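PDB 3QKI: glucose-6-phosphate isomerase from Plasmodium falciparum, which probably catalyses the reversible conversion of alpha-D-glucose 6-phosphate into beta-D-fructose 6-phosphate, an early step of glycolysis. Local coordinates for residues L322-S325 and I326-Y330; M66-R70 and Q71-E75; E256-L259 and N260-S263. All coordinates share one frame; numbering follows the deposited sequence.

Contact 1: L322-S325 and I326-Y330; sequences LPLS and IAFGY
Ile326 N gives to Leu322 O at 3.1 Å, the first of four successive i to i+4 bonds that carry helix 318-328 to its C-terminal end, where helix 330-349 begins at once. Ala327 N follows with a 3.0 Å bond to Pro323 O. Phe328 N reaches Leu324 O at 2.8 Å. The bond of Gly329 N to Ser325 O is equally short at 2.8 Å but more bent, 135° at the hydrogen, and reaches the oxygen from above the carbonyl plane. Gly329 then leaves helical geometry with positive phi (95°) and serves as N-cap of the next helix. Of the carbonyls in the last turn, Ile326 O accepts from Arg154 NH1 and Phe328 O from Asn332 ND2. Upstream, the proline nitrogen of Pro323 has no hydrogen to give, and the helix is kinked there. Pro323 and Ile326 pack on strand 243-248 of the parallel sheet, Leu324 on helix 179-197 and Ser325 on helix 135-154. Ser325 turns OG back beside its own backbone N (chi1 -68°), where it bonds to Ile321 O. The apolar side chains run in pairs along the helix: Leu322 lies beside Ile326, and Leu324 CD2 rests 3.8 Å from Phe328 CE2. Near the plane of the Tyr330 ring, Ser325 OG meets the ring edge, 3.6 Å from CD1.

Contact 2: M66-R70 and Q71-E75; sequences MDLSR and QRYSE
Tyr73 reaches back along the chain to place its phenol oxygen against Leu68, with a first torsion (chi1 43°) that sets CG between the backbone N and the carbonyl carbon, a less common rotamer for tyrosine. The two side chains cross at a slant, and Tyr73 OH stands 3.6 Å from Leu68 CB and 3.7 Å from Leu68 CD1. The hydroxyl's polar partner is Thr363 OG1 on helix 356-371. Between Leu68 and Tyr73 on the chain, Gln71 lays its CB over one face of the Tyr73 ring, 3.5 Å above the plane and toward the rim. The Gln71 side chain is folded at chi2 (-68°), and OE1 bonds to Asn367 ND2 of the same helix.

The backbone reverses in a type I beta turn from Leu68 to Gln71, where strand 64-70, a neighbour of 513-518 in the mixed sheet, leads into the loop before helix 75-87. The closing bond, Gln71 N to Leu68 O, is weak at 3.3 Å; the side chain of Asp67 provides further bonds on this turn. Asp67 OD1 accepts from Ser69 N at 2.9 Å, an Asx turn, and also from Ser69 OG, which comes to its syn lone pair. The other oxygen, OD2, forms a salt bridge with Arg70 NH1 at 2.7 Å, nearly straight at 168°. Asp67 OD2 lies in the guanidinium plane, whereas NH1 comes from above the carboxylate plane. An extended chain from CG to NE carries the Arg70 guanidinium there, and Asp477 binds its NE, so two carboxylates, of Asp67 and Asp477, hold one guanidinium and fix its rotation. Ser586 of the second subunit bonds to Ser69 OG.

Contact 3: E256-L259 and N260-S263; sequences ETML and NARS
Arg262 folds its guanidinium back over the preceding turn of helix 255-268, with Met258 O and Leu259 CA beneath the same face of the flat group. Its CG lies anti to the carbonyl carbon, and the bend comes at chi3 (-58°), which brings NH1 to 3.6 Å from Met258 CB and NH2 to 3.8 Å from Leu259 CB. The Leu259 and Arg262 side chains cross at about a right angle. A salt bridge from Arg262 NE to Glu460 of the second subunit makes this folded arginine part of the dimer interface. Met258, bent at both chi2 and chi3, curls so that CE touches Ala261 CB at 3.9 Å, and both residues pack on Ile247 and Phe295. On another side of the helix, Asn260 gives ND2 to Asn225 O. Thr257, at the start of the helix, is near Ser249 and Thr254, which bind fructose 6-phosphate. Ser263 OG bonds to Asn464 ND2 of the second subunit. With chi1 at -58° the same hydroxyl lies beside its own backbone N, and Leu259 O is gripped from opposite faces of its carbonyl plane, by Ser263 N at 3.0 Å and Ser263 OG at 2.8 Å.

In the fold
From the N terminus, the chain first meets contact 2, where strand 64-70 of the mixed sheet gives way to the loop before helix 75-87. Contact 3 follows within helix 255-268, packed on the parallel sheet, and contact 1 comes later, where helix 318-328 hands over to helix 330-349. The three are in series, none nested or crossed, and each closes only a local turn. Contacts 1 and 3 both pack on strand 243-248, with centres 23 Å apart, whereas contact 2 belongs to the other sheet, its centre 47 Å from that of contact 3. Contacts 2 and 3, on opposite sides of the chain's centre, both touch the second subunit.

Contact 1: L322-S325 and I326-Y330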
loop_
_atom_site.group_PDB
_atom_site.type_symbol
_atom_site.label_atom_id
_atom_site.label_comp_id
_atom_site.label_asym_id
_atom_site.label_seq_id
_atom_site.Cartn_x
_atom_site.Cartn_y
_atom_site.Cartn_z
ATOM N N LEU A 322 21.302 -8.485 10.610
ATOM C CA LEU A 322 21.638 -7.884 11.898
ATOM C C LEU A 322 20.396 -7.446 12.716
ATOM O O LEU A 322 20.205 -8.017 13.791
ATOM C CB LEU A 322 22.683 -6.775 11.780
ATOM C CG LEU A 322 22.943 -5.993 13.051
ATOM C CD1 LEU A 322 23.684 -6.844 14.099
ATOM C CD2 LEU A 322 23.661 -4.738 12.741
ATOM N N PRO A 323 19.490 -6.545 12.252
ATOM C CA PRO A 323 18.338 -6.200 13.100
ATOM C C PRO A 323 17.409 -7.384 13.361
ATOM O O PRO A 323 16.886 -7.489 14.466
ATOM C CB PRO A 323 17.646 -5.073 12.334
ATOM C CG PRO A 323 18.069 -5.272 10.917
ATOM C CD PRO A 323 19.492 -5.743 11.011
ATOM N N LEU A 324 17.254 -8.301 12.393
ATOM C CA LEU A 324 16.349 -9.450 12.598
ATOM C C LEU A 324 16.900 -10.500 13.575
ATOM O O LEU A 324 16.111 -11.142 14.270
ATOM C CB LEU A 324 15.917 -10.086 11.258
ATOM C CG LEU A 324 15.105 -9.179 10.290
ATOM C CD1 LEU A 324 15.137 -9.741 8.836
ATOM C CD2 LEU A 324 13.674 -8.938 10.801
ATOM N N SER A 325 18.239 -10.679 13.628
ATOM C CA SER A 325 18.870 -11.579 14.595
ATOM C C SER A 325 18.801 -10.935 15.995
ATOM O O SER A 325 18.675 -11.648 16.961
ATOM C CB SER A 325 20.329 -11.844 14.230
ATOM O OG SER A 325 20.425 -12.598 13.035
ATOM N N ILE A 326 18.829 -9.609 16.102
ATOM C CA ILE A 326 18.654 -8.945 17.410
ATOM C C ILE A 326 17.207 -9.207 17.887
ATOM O O ILE A 326 16.993 -9.666 19.008
ATOM C CB ILE A 326 18.995 -7.434 17.375
ATOM C CG1 ILE A 326 20.527 -7.216 17.221
ATOM C CG2 ILE A 326 18.444 -6.700 18.645
ATOM C CD1 ILE A 326 20.938 -5.824 16.753
ATOM N N ALA A 327 16.227 -8.970 17.004
ATOM C CA ALA A 327 14.809 -9.146 17.333
ATOM C C ALA A 327 14.423 -10.583 17.631
ATOM O O ALA A 327 13.641 -10.829 18.561
ATOM C CB ALA A 327 13.944 -8.599 16.198
ATOM N N PHE A 328 14.947 -11.548 16.839
ATOM C CA PHE A 328 14.488 -12.926 16.928
ATOM C C PHE A 328 15.511 -13.994 17.320
ATOM O O PHE A 328 15.112 -15.135 17.556
ATOM C CB PHE A 328 13.842 -13.335 15.600
ATOM C CG PHE A 328 12.790 -12.385 15.078
ATOM C CD1 PHE A 328 11.795 -11.888 15.920
ATOM C CD2 PHE A 328 12.766 -12.018 13.738
ATOM C CE1 PHE A 328 10.816 -11.029 15.432
ATOM C CE2 PHE A 328 11.760 -11.185 13.242
ATOM C CZ PHE A 328 10.788 -10.703 14.087
ATOM N N GLY A 329 16.786 -13.631 17.329
ATOM C CA GLY A 329 17.877 -14.570 17.601
ATOM C C GLY A 329 18.445 -15.094 16.292
ATOM O O GLY A 329 17.701 -15.320 15.330
ATOM N N TYR A 330 19.772 -15.254 16.226
ATOM C CA TYR A 330 20.465 -15.752 15.042
ATOM C C TYR A 330 19.971 -17.116 14.552
ATOM O O TYR A 330 19.895 -17.318 13.331
ATOM C CB TYR A 330 21.986 -15.780 15.255
ATOM C CG TYR A 330 22.727 -16.136 13.989
ATOM C CD1 TYR A 330 22.868 -15.211 12.956
ATOM C CD2 TYR A 330 23.198 -17.428 13.775
ATOM C CE1 TYR A 330 23.494 -15.556 11.759
ATOM C CE2 TYR A 330 23.843 -17.775 12.592
ATOM C CZ TYR A 330 23.988 -16.837 11.587
ATOM O OH TYR A 330 24.593 -17.184 10.405
#

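Contact 2: M66-R70 and Q71-E75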
loop_
_atom_site.group_PDB
_atom_site.type_symbol
_atom_site.label_atom_id
_atom_site.label_comp_id
_atom_site.label_asym_id
_atom_site.label_seq_id
_atom_site.Cartn_x
_atom_site.Cartn_y
_atom_site.Cartn_z
ATOM N N MET A 66 2.007 -24.479 -5.551
ATOM C CA MET A 66 1.765 -23.336 -6.414
ATOM C C MET A 66 0.755 -23.828 -7.440
ATOM O O MET A 66 0.991 -24.839 -8.113
ATOM C CB MET A 66 3.013 -22.802 -7.125
ATOM C CG MET A 66 2.680 -21.605 -7.992
ATOM S SD MET A 66 4.055 -20.800 -8.813
ATOM C CE MET A 66 4.510 -22.152 -10.046
ATOM N N ASP A 67 -0.372 -23.123 -7.537
ATOM C CA ASP A 67 -1.443 -23.466 -8.453
ATOM C C ASP A 67 -1.559 -22.407 -9.564
ATOM O O ASP A 67 -2.051 -21.297 -9.338
ATOM C CB ASP A 67 -2.757 -23.679 -7.648
ATOM C CG ASP A 67 -3.994 -24.022 -8.453
ATOM O OD1 ASP A 67 -3.914 -24.021 -9.692
ATOM O OD2 ASP A 67 -5.076 -24.241 -7.833
ATOM N N LEU A 68 -1.112 -22.775 -10.772
ATOM C CA LEU A 68 -1.164 -21.918 -11.959
ATOM C C LEU A 68 -2.365 -22.243 -12.846
ATOM O O LEU A 68 -2.449 -21.728 -13.971
ATOM C CB LEU A 68 0.129 -22.077 -12.789
ATOM C CG LEU A 68 1.444 -21.602 -12.159
ATOM C CD1 LEU A 68 2.604 -21.962 -13.042
ATOM C CD2 LEU A 68 1.448 -20.099 -11.935
ATOM N N SER A 69 -3.297 -23.084 -12.365
ATOM C CA SER A 69 -4.407 -23.522 -13.216
ATOM C C SER A 69 -5.405 -22.444 -13.623
ATOM O O SER A 69 -6.079 -22.604 -14.647
ATOM C CB SER A 69 -5.119 -24.738 -12.621
ATOM O OG SER A 69 -5.742 -24.380 -11.403
ATOM N N ARG A 70 -5.512 -21.350 -12.851
ATOM C CA ARG A 70 -6.423 -20.276 -13.212
ATOM C C ARG A 70 -5.705 -19.227 -14.043
ATOM O O ARG A 70 -5.940 -18.041 -13.878
ATOM C CB ARG A 70 -7.144 -19.678 -11.987
ATOM C CG ARG A 70 -7.994 -20.693 -11.249
ATOM C CD ARG A 70 -8.304 -20.206 -9.858
ATOM N NE ARG A 70 -8.827 -21.277 -9.036
ATOM C CZ ARG A 70 -8.095 -22.241 -8.486
ATOM N NH1 ARG A 70 -6.777 -22.272 -8.667
ATOM N NH2 ARG A 70 -8.679 -23.201 -7.786
ATOM N N GLN A 71 -4.821 -19.673 -14.935
ATOM C CA GLN A 71 -4.117 -18.832 -15.900
ATOM C C GLN A 71 -4.621 -19.225 -17.278
ATOM O O GLN A 71 -4.941 -20.393 -17.522
ATOM C CB GLN A 71 -2.575 -18.966 -15.787
ATOM C CG GLN A 71 -2.020 -18.488 -14.444
ATOM C CD GLN A 71 -2.137 -16.997 -14.217
ATOM O OE1 GLN A 71 -2.234 -16.187 -15.143
ATOM N NE2 GLN A 71 -2.095 -16.602 -12.977
ATOM N N ARG A 72 -4.702 -18.259 -18.173
ATOM C CA ARG A 72 -5.271 -18.437 -19.510
ATOM C C ARG A 72 -4.376 -19.143 -20.537
ATOM O O ARG A 72 -4.064 -18.610 -21.600
ATOM C CB ARG A 72 -5.880 -17.115 -20.027
ATOM C CG ARG A 72 -6.902 -16.511 -19.065
ATOM C CD ARG A 72 -7.720 -15.430 -19.727
ATOM N NE ARG A 72 -8.669 -16.016 -20.675
ATOM C CZ ARG A 72 -9.430 -15.324 -21.518
ATOM N NH1 ARG A 72 -9.362 -14.005 -21.555
ATOM N NH2 ARG A 72 -10.271 -15.955 -22.330
ATOM N N TYR A 73 -3.988 -20.365 -20.216
ATOM C CA TYR A 73 -3.202 -21.206 -21.101
ATOM C C TYR A 73 -3.515 -22.669 -20.942
ATOM O O TYR A 73 -3.804 -23.138 -19.838
ATOM C CB TYR A 73 -1.660 -20.961 -20.998
ATOM C CG TYR A 73 -1.050 -20.798 -19.612
ATOM C CD1 TYR A 73 -0.253 -19.693 -19.307
ATOM C CD2 TYR A 73 -1.130 -21.820 -18.666
ATOM C CE1 TYR A 73 0.348 -19.555 -18.061
ATOM C CE2 TYR A 73 -0.547 -21.687 -17.411
ATOM C CZ TYR A 73 0.210 -20.562 -17.122
ATOM O OH TYR A 73 0.804 -20.422 -15.902
ATOM N N SER A 74 -3.399 -23.395 -22.048
ATOM C CA SER A 74 -3.492 -24.847 -22.069
ATOM C C SER A 74 -2.080 -25.343 -21.681
ATOM O O SER A 74 -1.136 -24.537 -21.624
ATOM C CB SER A 74 -3.828 -25.318 -23.477
ATOM O OG SER A 74 -2.749 -25.058 -24.363
ATOM N N GLU A 75 -1.906 -26.656 -21.457
ATOM C CA GLU A 75 -0.576 -27.203 -21.181
ATOM C C GLU A 75 0.349 -26.971 -22.390
ATOM O O GLU A 75 1.549 -26.745 -22.216
ATOM C CB GLU A 75 -0.638 -28.694 -20.860
ATOM C CG GLU A 75 -1.367 -29.004 -19.582
ATOM C CD GLU A 75 -1.997 -30.382 -19.570
ATOM O OE1 GLU A 75 -3.181 -30.511 -19.968
ATOM O OE2 GLU A 75 -1.288 -31.339 -19.184
#

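Contact 3: E256-L259 and N260-S263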
loop_
_atom_site.group_PDB
_atom_site.type_symbol
_atom_site.label_atom_id
_atom_site.label_comp_id
_atom_site.label_asym_id
_atom_site.label_seq_id
_atom_site.Cartn_x
_atom_site.Cartn_y
_atom_site.Cartn_z
ATOM N N GLU A 256 18.996 11.341 2.899
ATOM C CA GLU A 256 17.866 11.115 3.811
ATOM C C GLU A 256 18.271 10.320 5.042
ATOM O O GLU A 256 17.994 10.743 6.162
ATOM C CB GLU A 256 16.694 10.395 3.082
ATOM C CG GLU A 256 16.123 11.167 1.904
ATOM C CD GLU A 256 16.835 10.993 0.581
ATOM O OE1 GLU A 256 16.344 11.546 -0.431
ATOM O OE2 GLU A 256 17.886 10.310 0.555
ATOM N N THR A 257 18.911 9.175 4.839
ATOM C CA THR A 257 19.374 8.318 5.917
ATOM C C THR A 257 20.298 9.081 6.874
ATOM O O THR A 257 20.132 8.980 8.092
ATOM C CB THR A 257 20.118 7.109 5.341
ATOM O OG1 THR A 257 19.281 6.493 4.365
ATOM C CG2 THR A 257 20.552 6.118 6.437
ATOM N N MET A 258 21.281 9.814 6.317
ATOM C CA MET A 258 22.251 10.538 7.116
ATOM C C MET A 258 21.681 11.739 7.842
ATOM O O MET A 258 22.060 11.956 8.992
ATOM C CB MET A 258 23.554 10.830 6.357
ATOM C CG MET A 258 24.266 9.558 5.852
ATOM S SD MET A 258 24.280 8.151 6.987
ATOM C CE MET A 258 25.206 8.854 8.360
ATOM N N LEU A 259 20.709 12.449 7.237
ATOM C CA LEU A 259 20.040 13.538 7.966
ATOM C C LEU A 259 19.237 12.925 9.141
ATOM O O LEU A 259 19.236 13.484 10.245
ATOM C CB LEU A 259 19.132 14.374 7.038
ATOM C CG LEU A 259 18.274 15.481 7.685
ATOM C CD1 LEU A 259 19.157 16.479 8.531
ATOM C CD2 LEU A 259 17.463 16.222 6.624
ATOM N N ASN A 260 18.596 11.761 8.908
ATOM C CA ASN A 260 17.866 11.065 9.966
ATOM C C ASN A 260 18.802 10.557 11.035
ATOM O O ASN A 260 18.469 10.663 12.212
ATOM C CB ASN A 260 16.972 9.954 9.416
ATOM C CG ASN A 260 15.628 10.469 8.951
ATOM O OD1 ASN A 260 15.119 11.475 9.442
ATOM N ND2 ASN A 260 15.038 9.784 7.984
ATOM N N ALA A 261 19.982 10.033 10.636
ATOM C CA ALA A 261 21.008 9.555 11.566
ATOM C C ALA A 261 21.507 10.708 12.451
ATOM O O ALA A 261 21.560 10.562 13.675
ATOM C CB ALA A 261 22.172 8.919 10.800
ATOM N N ARG A 262 21.807 11.866 11.852
ATOM C CA ARG A 262 22.246 13.043 12.614
ATOM C C ARG A 262 21.157 13.508 13.584
ATOM O O ARG A 262 21.463 13.837 14.743
ATOM C CB ARG A 262 22.700 14.193 11.696
ATOM C CG ARG A 262 23.998 13.874 10.950
ATOM C CD ARG A 262 24.516 15.063 10.162
ATOM N NE ARG A 262 23.574 15.603 9.168
ATOM C CZ ARG A 262 23.475 15.167 7.913
ATOM N NH1 ARG A 262 24.220 14.152 7.493
ATOM N NH2 ARG A 262 22.632 15.741 7.072
ATOM N N SER A 263 19.884 13.452 13.142
ATOM C CA SER A 263 18.741 13.829 13.964
ATOM C C SER A 263 18.561 12.875 15.152
ATOM O O SER A 263 18.329 13.327 16.273
ATOM C CB SER A 263 17.474 13.904 13.107
ATOM O OG SER A 263 17.627 14.828 12.038
#